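Local coordinates for glucanase (PDB 5GXX), which probably hydrolyses beta-1,4-glucosidic links within cellulose chains, as a family 9 endoglucanase associated with the cellulosome, at residues A[47-50]-A[55-58]; A[223-228]-A[263-268]; A[235-240]-A[247-252]; A[459-464]-A[483-488]; A[487-492]-A[518-523]. The protein carries 1 engineered substitution. All coordinates share one frame; numbering follows the deposited sequence.

Contacts 1, 2 and 3 belong to the family 9 catalytic domain; contacts 4 and 5 lie in the cellulose-binding domain. Contact 1 is nearest the centre of the chain, and its Phe57 side chain comes about 4 Å from a bound Tris molecule, which probably marks the active-site pocket. Contacts 2 and 3 have centres about 8 Å apart and touch through Phe268, which reaches Glu238 and His249; contact 3 is also close to one calcium site, with the Asp247 side chain about 5 Å from the ion. The centres of contacts 1 and 4 are about 48 Å apart. Contacts 4 and 5 have centres about 10 Å apart, share Met487, and both include Asp488, a ligand of the other calcium ion.

Contact 1: residues A[47-50]-A[55-58]; sequences GWYD and VKFN
Val55 O is approached by two donors from 47-50: the backbone N of Asp50 hydrogen-bonds to it at 2.9 Å, and the CA-H of Tyr49 makes a longer C-H...O contact, CA to Val55 O 3.6 Å. The first bond is bent at its hydrogen (140°). A water adds a second tie, donating to Trp48 O at 2.9 Å while accepting from Phe57 N at 2.9 Å. Asp50 opens the Asp-Ala-Gly-Asp signature of family 9 glycoside hydrolases, whose catalytic domain is an (alpha/alpha)6 barrel, so these bonds close the short loop carrying that signature. Asp50 CB meets the edge of the Phe57 ring, in its plane and 3.9 Å from Phe57 CD2; chi1 of 180° then brings the carboxylate carbon alongside the same ring edge, its plane 90° from the ring. One face of the same ring is covered by Val55 CG1, 3.4 Å above its centre. Beyond the segments, Asp50 OD2 hydrogen-bonds to Tyr191 OH, and the Tyr191 and Phe57 rings meet edge-to-face. The aliphatic chain of Lys56 passes Trp48 O, with CG at 3.9 Å, on the way to NZ, which bonds to the carbonyls of Gly46 and Val44.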
# COMPACT_ATOMS: atom_id res chain seq x y z
N GLY A 47 22.84 15.89 -29.71
CA GLY A 47 21.62 16.48 -30.25
C GLY A 47 20.82 17.16 -29.15
O GLY A 47 21.30 17.31 -28.02
N TRP A 48 19.61 17.59 -29.49
CA TRP A 48 18.79 18.35 -28.55
C TRP A 48 17.56 17.59 -28.10
O TRP A 48 16.90 16.97 -28.94
CB TRP A 48 18.25 19.64 -29.16
CG TRP A 48 19.30 20.66 -29.55
CD1 TRP A 48 20.41 21.04 -28.83
CD2 TRP A 48 19.32 21.42 -30.77
NE1 TRP A 48 21.11 22.01 -29.52
CE2 TRP A 48 20.47 22.24 -30.72
CE3 TRP A 48 18.49 21.49 -31.89
CZ2 TRP A 48 20.80 23.13 -31.74
CZ3 TRP A 48 18.82 22.37 -32.92
CH2 TRP A 48 19.97 23.18 -32.83
N TYR A 49 17.21 17.71 -26.81
CA TYR A 49 15.86 17.37 -26.38
C TYR A 49 14.91 18.35 -27.04
O TYR A 49 15.24 19.53 -27.24
CB TYR A 49 15.71 17.42 -24.85
CG TYR A 49 16.73 16.55 -24.18
CD1 TYR A 49 16.81 15.20 -24.52
CD2 TYR A 49 17.61 17.06 -23.23
CE1 TYR A 49 17.75 14.37 -23.92
CE2 TYR A 49 18.54 16.24 -22.61
CZ TYR A 49 18.60 14.90 -22.96
OH TYR A 49 19.57 14.12 -22.39
N ASP A 50 13.72 17.89 -27.41
CA ASP A 50 12.87 18.72 -28.25
C ASP A 50 12.32 19.97 -27.57
O ASP A 50 12.41 21.09 -28.10
CB ASP A 50 11.71 17.90 -28.81
CG ASP A 50 10.81 18.73 -29.69
OD1 ASP A 50 11.27 19.18 -30.76
OD2 ASP A 50 9.64 18.94 -29.28
N VAL A 55 12.61 13.72 -25.39
CA VAL A 55 12.62 13.01 -26.66
C VAL A 55 13.51 13.74 -27.66
O VAL A 55 13.53 14.97 -27.68
CB VAL A 55 11.20 12.88 -27.24
CG1 VAL A 55 11.21 12.04 -28.53
CG2 VAL A 55 10.27 12.24 -26.23
N LYS A 56 14.23 12.98 -28.48
CA LYS A 56 14.92 13.53 -29.65
C LYS A 56 14.02 13.24 -30.86
O LYS A 56 13.89 12.10 -31.33
CB LYS A 56 16.35 12.97 -29.78
CG LYS A 56 17.21 13.11 -28.53
CD LYS A 56 18.60 12.55 -28.77
CE LYS A 56 19.37 12.42 -27.49
NZ LYS A 56 20.70 11.84 -27.79
N PHE A 57 13.33 14.28 -31.33
CA PHE A 57 12.43 14.19 -32.47
C PHE A 57 13.14 14.81 -33.67
O PHE A 57 13.25 16.03 -33.74
CB PHE A 57 11.13 14.98 -32.26
CG PHE A 57 10.11 14.31 -31.37
CD1 PHE A 57 9.45 13.16 -31.78
CD2 PHE A 57 9.69 14.92 -30.19
CE1 PHE A 57 8.45 12.60 -30.99
CE2 PHE A 57 8.69 14.37 -29.38
CZ PHE A 57 8.06 13.20 -29.79
N ASN A 58 13.63 14.01 -34.60
CA ASN A 58 14.53 14.53 -35.62
C ASN A 58 13.93 15.54 -36.59
O ASN A 58 14.67 16.35 -37.14
CB ASN A 58 15.17 13.41 -36.46
CG ASN A 58 16.29 12.68 -35.74
OD1 ASN A 58 16.29 12.56 -34.52
ND2 ASN A 58 17.28 12.22 -36.52
O HOH W 1 14.50 16.83 -30.55

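Contact 2: residues A[223-228]-A[263-268]; sequences SYTPKL and EEYHKF. Engineered in segment 223-228: Thr225 (natural residue Ile).
Two helical elements of the family 9 catalytic domain meet here: the 3-10 turn that follows helix 215-224, carrying Thr225, and the first turns of helix 263-276, carrying Glu264 and Tyr265. Thr225 is an engineered residue, isoleucine in the natural sequence. Its CG2 methyl approaches the Tyr265 ring at the edge, near the ring plane, with CE1 at 4.3 Å. This is a loose contact, and the two segments bury just 70 Å² between them. With no direct hydrogen bond between the segments, the polar link runs through one water, which donates to Glu264 OE2 at 2.5 Å and to Tyr265 OH at 2.7 Å and lies 2.7 Å from Thr225 OG1. Because chi1 of Thr225 is 59°, OG1 stands between its own backbone N and carbonyl carbon, where it also hydrogen-bonds to Glu222 O. The carboxylate of Glu222 binds Tyr265 OH, giving the phenol a second partner besides the water. Glu264 lays its CG over the neighbouring Tyr265 ring, 3.7 Å above the centre. That ring also packs on Met253, Ala257 and Thr260 of helix 249-260, so Tyr265 joins the preceding helix to the 3-10 turn after helix 215-224.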
# COMPACT_ATOMS: atom_id res chain seq x y z
N SER A 223 10.97 21.12 -60.12
CA SER A 223 10.10 19.98 -60.41
C SER A 223 9.13 19.63 -59.28
O SER A 223 8.12 18.96 -59.50
CB SER A 223 10.95 18.76 -60.78
OG SER A 223 11.32 17.99 -59.65
N TYR A 224 9.44 20.05 -58.06
CA TYR A 224 8.59 19.71 -56.92
C TYR A 224 7.43 20.67 -56.73
O TYR A 224 6.45 20.31 -56.08
CB TYR A 224 9.40 19.66 -55.62
CG TYR A 224 10.52 18.66 -55.59
CD1 TYR A 224 10.30 17.31 -55.85
CD2 TYR A 224 11.82 19.06 -55.27
CE1 TYR A 224 11.35 16.39 -55.82
CE2 TYR A 224 12.87 18.15 -55.23
CZ TYR A 224 12.63 16.82 -55.51
OH TYR A 224 13.68 15.92 -55.46
N THR A 225 7.52 21.88 -57.29
CA THR A 225 6.50 22.89 -57.00
C THR A 225 5.07 22.50 -57.38
O THR A 225 4.15 22.76 -56.61
CB THR A 225 6.86 24.31 -57.51
OG1 THR A 225 7.06 24.30 -58.93
CG2 THR A 225 8.12 24.82 -56.83
N PRO A 226 4.86 21.81 -58.52
CA PRO A 226 3.50 21.36 -58.85
C PRO A 226 2.93 20.28 -57.94
O PRO A 226 1.72 20.05 -57.97
CB PRO A 226 3.66 20.81 -60.28
CG PRO A 226 4.84 21.54 -60.80
CD PRO A 226 5.78 21.56 -59.65
N LYS A 227 3.78 19.64 -57.14
CA LYS A 227 3.39 18.62 -56.17
C LYS A 227 3.02 19.19 -54.79
O LYS A 227 2.49 18.48 -53.92
CB LYS A 227 4.51 17.59 -56.02
CG LYS A 227 4.98 16.99 -57.36
CD LYS A 227 3.87 16.20 -58.06
CE LYS A 227 3.45 14.95 -57.28
NZ LYS A 227 2.44 14.16 -58.04
N LEU A 228 3.30 20.47 -54.59
CA LEU A 228 2.98 21.09 -53.30
C LEU A 228 1.47 21.19 -53.17
O LEU A 228 0.75 21.26 -54.17
CB LEU A 228 3.60 22.48 -53.20
CG LEU A 228 5.12 22.54 -53.24
CD1 LEU A 228 5.57 23.99 -53.39
CD2 LEU A 228 5.76 21.89 -52.03
N GLU A 263 9.21 35.31 -61.60
CA GLU A 263 8.05 36.03 -61.09
C GLU A 263 7.09 35.13 -60.32
O GLU A 263 6.45 35.58 -59.37
CB GLU A 263 7.35 36.76 -62.25
CG GLU A 263 5.99 37.36 -61.93
CD GLU A 263 6.04 38.54 -60.98
OE1 GLU A 263 7.15 39.01 -60.63
OE2 GLU A 263 4.94 38.99 -60.58
N GLU A 264 7.00 33.85 -60.71
CA GLU A 264 6.16 32.91 -59.97
C GLU A 264 6.51 32.83 -58.48
O GLU A 264 5.62 32.69 -57.64
CB GLU A 264 6.18 31.52 -60.62
CG GLU A 264 7.47 30.75 -60.40
CD GLU A 264 7.50 29.45 -61.17
OE1 GLU A 264 7.65 29.50 -62.41
OE2 GLU A 264 7.40 28.37 -60.55
N TYR A 265 7.79 32.95 -58.16
CA TYR A 265 8.26 32.84 -56.77
C TYR A 265 8.00 34.16 -56.04
O TYR A 265 7.71 34.16 -54.84
CB TYR A 265 9.73 32.45 -56.69
CG TYR A 265 10.00 31.13 -57.39
CD1 TYR A 265 9.35 29.98 -56.98
CD2 TYR A 265 10.88 31.05 -58.47
CE1 TYR A 265 9.56 28.77 -57.60
CE2 TYR A 265 11.09 29.83 -59.11
CZ TYR A 265 10.43 28.70 -58.67
OH TYR A 265 10.61 27.48 -59.28
N HIS A 266 8.11 35.27 -56.76
CA HIS A 266 7.83 36.58 -56.20
C HIS A 266 6.35 36.77 -55.92
O HIS A 266 5.96 37.27 -54.86
CB HIS A 266 8.39 37.70 -57.08
CG HIS A 266 9.86 37.89 -56.94
ND1 HIS A 266 10.44 38.46 -55.83
CD2 HIS A 266 10.89 37.55 -57.77
CE1 HIS A 266 11.75 38.48 -55.97
NE2 HIS A 266 12.05 37.92 -57.14
N LYS A 267 5.52 36.33 -56.86
CA LYS A 267 4.08 36.34 -56.69
C LYS A 267 3.67 35.56 -55.45
O LYS A 267 2.85 36.05 -54.65
CB LYS A 267 3.35 35.79 -57.91
CG LYS A 267 1.84 35.67 -57.77
CD LYS A 267 1.18 35.26 -59.08
CE LYS A 267 -0.33 35.22 -58.92
NZ LYS A 267 -1.01 35.17 -60.24
N PHE A 268 4.22 34.35 -55.31
CA PHE A 268 3.95 33.53 -54.13
C PHE A 268 4.38 34.21 -52.83
O PHE A 268 3.57 34.28 -51.90
CB PHE A 268 4.58 32.14 -54.20
CG PHE A 268 4.37 31.35 -52.94
CD1 PHE A 268 3.21 30.61 -52.77
CD2 PHE A 268 5.26 31.47 -51.87
CE1 PHE A 268 2.98 29.93 -51.58
CE2 PHE A 268 5.04 30.79 -50.69
CZ PHE A 268 3.89 30.02 -50.54
O HOH W 2 8.45 26.16 -60.24

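Contact 3: residues A[235-240]-A[247-252]; sequences TDIEYQ and DCHYGA
Ile237 lays its CG2 methyl obliquely against the imidazole of His249, 3.6 Å from both CD2 and NE2, the two side chains running antiparallel alongside each other. Standing anti to the backbone N, that methyl is the branch turned to the ring. Next along the chain, Glu238 O accepts from His249 NE2 at 2.8 Å; the bond is fairly straight (163° at the hydrogen) and lies in the ring plane, though the donor is tilted 19° from the carbonyl plane. Tyr250 flanks the same carbonyl with CE1 at 3.5 Å, while its OH lies 3.7 Å from Glu238 CG. The other ring nitrogen, His249 ND1, donates to Asp247 OD1 at 2.6 Å on the syn side of the carboxylate. OD1 also accepts from His249 N in an Asx turn where helix 249-260 begins. The adjacent Asp246 is a calcium ligand with Ser195, Gly196, Asp199 and Glu200, which places the contact beside that metal site. Glu238 OE1 and Asp247 OD2 are like charges 4.5 Å apart, joined through a water. Since both ring nitrogens of His249 donate, the imidazole is probably protonated and cationic, which would offset part of the negative charge gathered here.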
# COMPACT_ATOMS: atom_id res chain seq x y z
N THR A 235 -5.94 26.79 -57.39
CA THR A 235 -4.73 26.30 -58.05
C THR A 235 -3.46 26.94 -57.50
O THR A 235 -2.35 26.56 -57.88
CB THR A 235 -4.80 26.52 -59.57
OG1 THR A 235 -4.76 27.93 -59.85
CG2 THR A 235 -6.08 25.93 -60.14
N ASP A 236 -3.61 27.92 -56.62
CA ASP A 236 -2.46 28.53 -55.95
C ASP A 236 -1.81 27.53 -55.00
O ASP A 236 -2.50 26.73 -54.36
CB ASP A 236 -2.90 29.74 -55.13
CG ASP A 236 -3.41 30.90 -55.98
OD1 ASP A 236 -2.96 31.09 -57.13
OD2 ASP A 236 -4.25 31.66 -55.45
N ILE A 237 -0.49 27.61 -54.89
CA ILE A 237 0.26 26.85 -53.89
C ILE A 237 -0.19 27.36 -52.53
O ILE A 237 -0.43 28.56 -52.36
CB ILE A 237 1.79 27.01 -54.11
CG1 ILE A 237 2.19 26.30 -55.42
CG2 ILE A 237 2.58 26.43 -52.94
CD1 ILE A 237 3.49 26.79 -56.01
N GLU A 238 -0.34 26.46 -51.56
CA GLU A 238 -0.80 26.83 -50.23
C GLU A 238 0.03 27.98 -49.65
O GLU A 238 1.26 27.94 -49.67
CB GLU A 238 -0.80 25.61 -49.29
CG GLU A 238 -1.17 25.98 -47.85
CD GLU A 238 -1.33 24.77 -46.94
OE1 GLU A 238 -0.80 23.69 -47.28
OE2 GLU A 238 -1.95 24.93 -45.86
N TYR A 239 -0.65 29.02 -49.15
CA TYR A 239 0.05 30.15 -48.55
C TYR A 239 -0.44 30.61 -47.17
O TYR A 239 0.25 31.39 -46.53
CB TYR A 239 0.04 31.36 -49.49
CG TYR A 239 -1.32 31.95 -49.77
CD1 TYR A 239 -2.17 31.36 -50.72
CD2 TYR A 239 -1.78 33.07 -49.09
CE1 TYR A 239 -3.43 31.88 -50.95
CE2 TYR A 239 -3.03 33.60 -49.32
CZ TYR A 239 -3.85 33.01 -50.28
OH TYR A 239 -5.10 33.53 -50.52
N GLN A 240 -1.60 30.10 -46.74
CA GLN A 240 -2.27 30.54 -45.51
C GLN A 240 -1.84 29.69 -44.31
O GLN A 240 -2.66 29.03 -43.65
CB GLN A 240 -3.79 30.53 -45.70
CG GLN A 240 -4.29 31.43 -46.81
CD GLN A 240 -5.79 31.47 -46.90
OE1 GLN A 240 -6.51 30.93 -46.06
NE2 GLN A 240 -6.29 32.13 -47.94
N ASP A 247 6.60 22.08 -42.59
CA ASP A 247 6.44 22.65 -43.92
C ASP A 247 7.26 23.91 -44.14
O ASP A 247 6.92 25.01 -43.69
CB ASP A 247 4.95 22.91 -44.17
CG ASP A 247 4.65 23.25 -45.62
OD1 ASP A 247 5.60 23.40 -46.43
OD2 ASP A 247 3.45 23.40 -45.92
N CYS A 248 8.36 23.73 -44.87
CA CYS A 248 9.31 24.78 -45.20
C CYS A 248 9.17 25.29 -46.63
O CYS A 248 10.05 26.00 -47.12
CB CYS A 248 10.74 24.27 -44.96
SG CYS A 248 11.20 24.12 -43.23
N HIS A 249 8.08 24.98 -47.34
CA HIS A 249 7.96 25.46 -48.71
C HIS A 249 7.90 26.98 -48.81
O HIS A 249 8.38 27.55 -49.78
CB HIS A 249 6.85 24.82 -49.58
CG HIS A 249 5.47 25.36 -49.36
ND1 HIS A 249 4.63 24.84 -48.41
CD2 HIS A 249 4.75 26.30 -50.03
CE1 HIS A 249 3.46 25.46 -48.47
NE2 HIS A 249 3.52 26.37 -49.43
N TYR A 250 7.34 27.60 -47.78
CA TYR A 250 7.20 29.06 -47.71
C TYR A 250 8.57 29.72 -47.87
O TYR A 250 8.77 30.57 -48.74
CB TYR A 250 6.54 29.50 -46.39
CG TYR A 250 5.26 28.72 -46.15
CD1 TYR A 250 4.07 29.12 -46.74
CD2 TYR A 250 5.25 27.55 -45.38
CE1 TYR A 250 2.89 28.39 -46.57
CE2 TYR A 250 4.09 26.81 -45.22
CZ TYR A 250 2.92 27.23 -45.82
OH TYR A 250 1.76 26.51 -45.68
N GLY A 251 9.52 29.32 -47.02
CA GLY A 251 10.87 29.86 -47.06
C GLY A 251 11.60 29.44 -48.32
O GLY A 251 12.38 30.23 -48.86
N ALA A 252 11.35 28.22 -48.80
CA ALA A 252 11.98 27.77 -50.04
C ALA A 252 11.59 28.64 -51.23
O ALA A 252 12.43 28.93 -52.07
CB ALA A 252 11.69 26.30 -50.29
O HOH W 3 1.57 22.64 -47.76

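Contact 4: residues A[459-464]-A[483-488]; sequences HFTEIK and YNYYMD. With CA (calcium ion), chain D.
Tyr485, with Ile463 and Thr461 opposite it, carries this contact. Its CG is anti to the backbone N (chi1 -175°), which sends the ring across toward strand 460-469. Ile463 comes from the opposite direction and meets the ring obliquely: CG1 lies 3.7 Å from Tyr485 CE2, and CD1 lies 3.9 Å from Tyr485 OH. The ethyl branch of the isoleucine thus lies along the CE2-CZ-OH side of the ring. The backbones stay apart, with CA atoms of Ile463 and Tyr485 9.5 Å from each other, because the segments lie in two different sheets that face each other in the beta-sandwich of the cellulose-binding domain. Strand 460-469 belongs to the six-stranded sheet and strand 481-488 to the five-stranded one, so Tyr485 fills the interior between layers. Ile556 and Ile530, one from each sheet, also touch its side chain. At the phenol end Thr461 CG2 approaches Tyr485 OH to 3.7 Å, the side chains crossing at a slant. A water sits at the ring edge, in plane, 2.6 Å from Tyr485 OH and 3.2 Å from Thr461 OG1. This buried polar patch extends further, since Trp565 NE1 hydrogen-bonds to Thr461 OG1.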
# COMPACT_ATOMS: atom_id res chain seq x y z
N HIS A 459 15.39 4.31 28.19
CA HIS A 459 16.57 3.52 27.83
C HIS A 459 16.94 3.46 26.35
O HIS A 459 17.88 2.76 26.02
CB HIS A 459 16.50 2.11 28.43
CG HIS A 459 15.46 1.24 27.81
ND1 HIS A 459 15.77 0.25 26.90
CD2 HIS A 459 14.12 1.20 27.96
CE1 HIS A 459 14.67 -0.37 26.53
NE2 HIS A 459 13.65 0.19 27.16
N PHE A 460 16.23 4.18 25.48
CA PHE A 460 16.63 4.24 24.07
C PHE A 460 16.20 5.52 23.34
O PHE A 460 15.29 6.23 23.78
CB PHE A 460 16.12 3.01 23.30
CG PHE A 460 14.63 2.94 23.13
CD1 PHE A 460 13.98 3.78 22.22
CD2 PHE A 460 13.88 2.00 23.83
CE1 PHE A 460 12.61 3.71 22.06
CE2 PHE A 460 12.51 1.91 23.66
CZ PHE A 460 11.87 2.76 22.77
N THR A 461 16.88 5.79 22.23
CA THR A 461 16.45 6.77 21.24
C THR A 461 16.11 6.03 19.95
O THR A 461 16.90 5.20 19.52
CB THR A 461 17.59 7.76 20.94
OG1 THR A 461 17.82 8.59 22.09
CG2 THR A 461 17.23 8.69 19.77
N GLU A 462 14.97 6.33 19.34
CA GLU A 462 14.66 5.74 18.04
C GLU A 462 14.44 6.88 17.05
O GLU A 462 13.62 7.77 17.29
CB GLU A 462 13.41 4.85 18.13
CG GLU A 462 13.13 4.11 16.84
CD GLU A 462 11.97 3.15 17.00
OE1 GLU A 462 12.19 2.01 17.45
OE2 GLU A 462 10.84 3.57 16.69
N ILE A 463 15.17 6.79 15.94
CA ILE A 463 15.19 7.86 14.93
C ILE A 463 14.52 7.36 13.65
O ILE A 463 14.78 6.24 13.21
CB ILE A 463 16.65 8.26 14.61
CG1 ILE A 463 17.40 8.81 15.84
CG2 ILE A 463 16.70 9.30 13.49
CD1 ILE A 463 16.73 9.98 16.51
N LYS A 464 13.67 8.20 13.06
CA LYS A 464 13.25 8.02 11.68
C LYS A 464 14.11 8.98 10.84
O LYS A 464 14.13 10.19 11.09
CB LYS A 464 11.75 8.31 11.51
CG LYS A 464 11.28 8.30 10.07
CD LYS A 464 9.83 8.72 10.01
CE LYS A 464 9.32 8.88 8.59
NZ LYS A 464 7.85 9.11 8.58
N TYR A 483 25.46 8.60 6.01
CA TYR A 483 25.33 9.67 6.98
C TYR A 483 25.66 9.14 8.37
O TYR A 483 25.60 7.93 8.63
CB TYR A 483 23.94 10.32 6.93
CG TYR A 483 22.77 9.41 7.26
CD1 TYR A 483 22.42 9.17 8.59
CD2 TYR A 483 22.01 8.82 6.26
CE1 TYR A 483 21.33 8.38 8.90
CE2 TYR A 483 20.91 8.02 6.56
CZ TYR A 483 20.59 7.80 7.89
OH TYR A 483 19.52 7.00 8.22
N ASN A 484 26.00 10.06 9.27
CA ASN A 484 26.41 9.69 10.62
C ASN A 484 25.46 10.22 11.69
O ASN A 484 24.93 11.34 11.57
CB ASN A 484 27.82 10.20 10.90
CG ASN A 484 28.88 9.57 10.01
OD1 ASN A 484 28.66 8.56 9.35
ND2 ASN A 484 30.07 10.17 10.02
N TYR A 485 25.24 9.41 12.73
CA TYR A 485 24.47 9.82 13.90
C TYR A 485 25.41 9.80 15.11
O TYR A 485 25.88 8.74 15.52
CB TYR A 485 23.28 8.87 14.16
CG TYR A 485 22.40 9.36 15.30
CD1 TYR A 485 22.66 8.97 16.62
CD2 TYR A 485 21.32 10.21 15.07
CE1 TYR A 485 21.88 9.45 17.67
CE2 TYR A 485 20.53 10.67 16.11
CZ TYR A 485 20.82 10.29 17.41
OH TYR A 485 20.00 10.79 18.39
N TYR A 486 25.69 10.98 15.66
CA TYR A 486 26.66 11.15 16.74
C TYR A 486 26.02 11.27 18.12
O TYR A 486 25.02 11.97 18.29
CB TYR A 486 27.49 12.42 16.52
CG TYR A 486 28.29 12.47 15.24
CD1 TYR A 486 29.57 11.92 15.18
CD2 TYR A 486 27.79 13.10 14.12
CE1 TYR A 486 30.33 11.98 14.01
CE2 TYR A 486 28.54 13.16 12.95
CZ TYR A 486 29.80 12.60 12.91
OH TYR A 486 30.53 12.67 11.74
N MET A 487 26.66 10.61 19.08
CA MET A 487 26.20 10.56 20.46
C MET A 487 27.34 10.89 21.42
O MET A 487 28.50 10.66 21.10
CB MET A 487 25.74 9.15 20.79
CG MET A 487 24.66 8.62 19.88
SD MET A 487 24.61 6.82 19.98
CE MET A 487 25.80 6.34 18.72
N ASP A 488 26.98 11.39 22.60
CA ASP A 488 27.90 11.52 23.72
C ASP A 488 27.53 10.41 24.71
O ASP A 488 26.41 10.37 25.21
CB ASP A 488 27.77 12.91 24.35
CG ASP A 488 28.78 13.16 25.45
OD1 ASP A 488 29.27 12.19 26.06
OD2 ASP A 488 29.10 14.35 25.70
CA CA D . 24.18 10.84 25.62
O HOH W 4 20.48 9.68 20.74
O HOH W 5 23.28 8.97 24.45

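Contact 5: residues A[487-492]-A[518-523]. With CA (calcium ion), chain D.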
# COMPACT_ATOMS: atom_id res chain seq x y z
N MET A 487 26.66 10.61 19.08
CA MET A 487 26.20 10.56 20.46
C MET A 487 27.34 10.89 21.42
O MET A 487 28.50 10.66 21.10
CB MET A 487 25.74 9.15 20.79
CG MET A 487 24.66 8.62 19.88
SD MET A 487 24.61 6.82 19.98
CE MET A 487 25.80 6.34 18.72
N ASP A 488 26.98 11.39 22.60
CA ASP A 488 27.90 11.52 23.72
C ASP A 488 27.53 10.41 24.71
O ASP A 488 26.41 10.37 25.21
CB ASP A 488 27.77 12.91 24.35
CG ASP A 488 28.78 13.16 25.45
OD1 ASP A 488 29.27 12.19 26.06
OD2 ASP A 488 29.10 14.35 25.70
N LEU A 489 28.48 9.51 24.96
CA LEU A 489 28.22 8.36 25.82
C LEU A 489 28.79 8.54 27.22
O LEU A 489 28.95 7.56 27.96
CB LEU A 489 28.76 7.08 25.17
CG LEU A 489 28.15 6.65 23.83
CD1 LEU A 489 28.67 5.28 23.44
CD2 LEU A 489 26.63 6.66 23.84
N THR A 490 29.04 9.79 27.61
CA THR A 490 29.54 10.10 28.95
C THR A 490 28.68 9.48 30.06
O THR A 490 29.23 8.88 30.98
CB THR A 490 29.67 11.62 29.22
OG1 THR A 490 30.62 12.18 28.31
CG2 THR A 490 30.16 11.90 30.64
N GLU A 491 27.37 9.63 29.95
CA GLU A 491 26.44 9.13 30.97
C GLU A 491 26.38 7.61 31.05
O GLU A 491 25.99 7.05 32.08
CB GLU A 491 25.03 9.71 30.76
CG GLU A 491 24.23 9.09 29.62
CD GLU A 491 24.50 9.71 28.26
OE1 GLU A 491 25.33 10.65 28.16
OE2 GLU A 491 23.87 9.26 27.28
N VAL A 492 26.77 6.94 29.97
CA VAL A 492 26.80 5.48 29.91
C VAL A 492 27.95 5.01 30.79
O VAL A 492 27.77 4.17 31.67
CB VAL A 492 27.00 4.99 28.46
CG1 VAL A 492 27.15 3.47 28.42
CG2 VAL A 492 25.84 5.44 27.59
N SER A 518 26.87 0.72 10.74
CA SER A 518 28.13 0.32 11.35
C SER A 518 27.92 0.01 12.83
O SER A 518 26.91 0.44 13.41
CB SER A 518 29.15 1.45 11.23
OG SER A 518 28.85 2.50 12.13
N PRO A 519 28.87 -0.71 13.45
CA PRO A 519 28.87 -0.75 14.91
C PRO A 519 29.13 0.66 15.45
O PRO A 519 29.55 1.55 14.70
CB PRO A 519 30.05 -1.69 15.24
CG PRO A 519 30.43 -2.36 13.97
CD PRO A 519 29.98 -1.47 12.85
N ILE A 520 28.85 0.87 16.73
CA ILE A 520 29.10 2.17 17.37
C ILE A 520 30.61 2.40 17.43
O ILE A 520 31.34 1.53 17.91
CB ILE A 520 28.46 2.22 18.77
CG1 ILE A 520 26.94 2.03 18.64
CG2 ILE A 520 28.80 3.51 19.50
CD1 ILE A 520 26.25 1.69 19.96
N THR A 521 31.03 3.54 16.90
CA THR A 521 32.43 3.82 16.59
C THR A 521 32.91 5.06 17.31
O THR A 521 32.21 6.08 17.35
CB THR A 521 32.57 4.01 15.06
OG1 THR A 521 32.16 2.79 14.43
CG2 THR A 521 34.01 4.31 14.66
N HIS A 522 34.10 4.96 17.89
CA HIS A 522 34.68 6.09 18.60
C HIS A 522 35.13 7.19 17.65
O HIS A 522 35.79 6.92 16.65
CB HIS A 522 35.86 5.62 19.47
CG HIS A 522 36.40 6.68 20.38
ND1 HIS A 522 37.72 7.07 20.37
CD2 HIS A 522 35.79 7.43 21.33
CE1 HIS A 522 37.90 8.01 21.27
NE2 HIS A 522 36.75 8.25 21.87
N LEU A 523 34.74 8.42 17.96
CA LEU A 523 35.29 9.60 17.29
C LEU A 523 36.43 10.16 18.14
O LEU A 523 37.61 9.91 17.86
CB LEU A 523 34.19 10.64 17.05
CG LEU A 523 34.52 11.81 16.11
CD1 LEU A 523 34.69 11.35 14.66
CD2 LEU A 523 33.47 12.91 16.21
CA CA D . 24.18 10.84 25.62
O HOH W 5 23.28 8.97 24.45
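Ile520 reaches across to Met487 and Leu489, and can be followed outward from CB, which points toward 487-492. From CB the side chain forks. The CG2 methyl, anti to the backbone N, makes the main contact: Met487 CE lies 4.2 Å from Ile520 CG2, and Leu489 CD1 lies 4.3 Å from Ile520 CG2. The other branch, CG1, keeps a looser distance, with Met487 CE at 4.5 Å. CD1, at the tip of that branch, has no atom of 487-492 as near as CG2 does; outside the segments the side chain packs on Ile502 and Ile530. The methionine chain bends at its last torsion (chi3 -88°), which turns CE toward the isoleucine, and the two side chains cross at about a right angle. Strand 527-534 runs between strands 481-488 and 515-524 in their antiparallel sheet, so the contact spans one intervening strand, and Tyr528 of that strand touches both Ile520 and Leu489. At the last residue of strand 481-488, Asp488 OD1 accepts from Thr490 N at 2.9 Å and from Thr490 OG1 at 2.6 Å; the backbone bond forms an Asx turn leading into helix 490-494. The calcium ion is bound by Asp488 O at 2.3 Å, and Glu491 grips it unevenly, with OE2 at 2.3 Å and OE1 at 2.8 Å. A water, Asp566, Asn569 and Asp570 complete the site. The segments thus meet through apolar methyl contacts with no hydrogen bond between them, while the metal and the Asx turn probably help to hold the strand-helix junction that includes Met487 and Leu489.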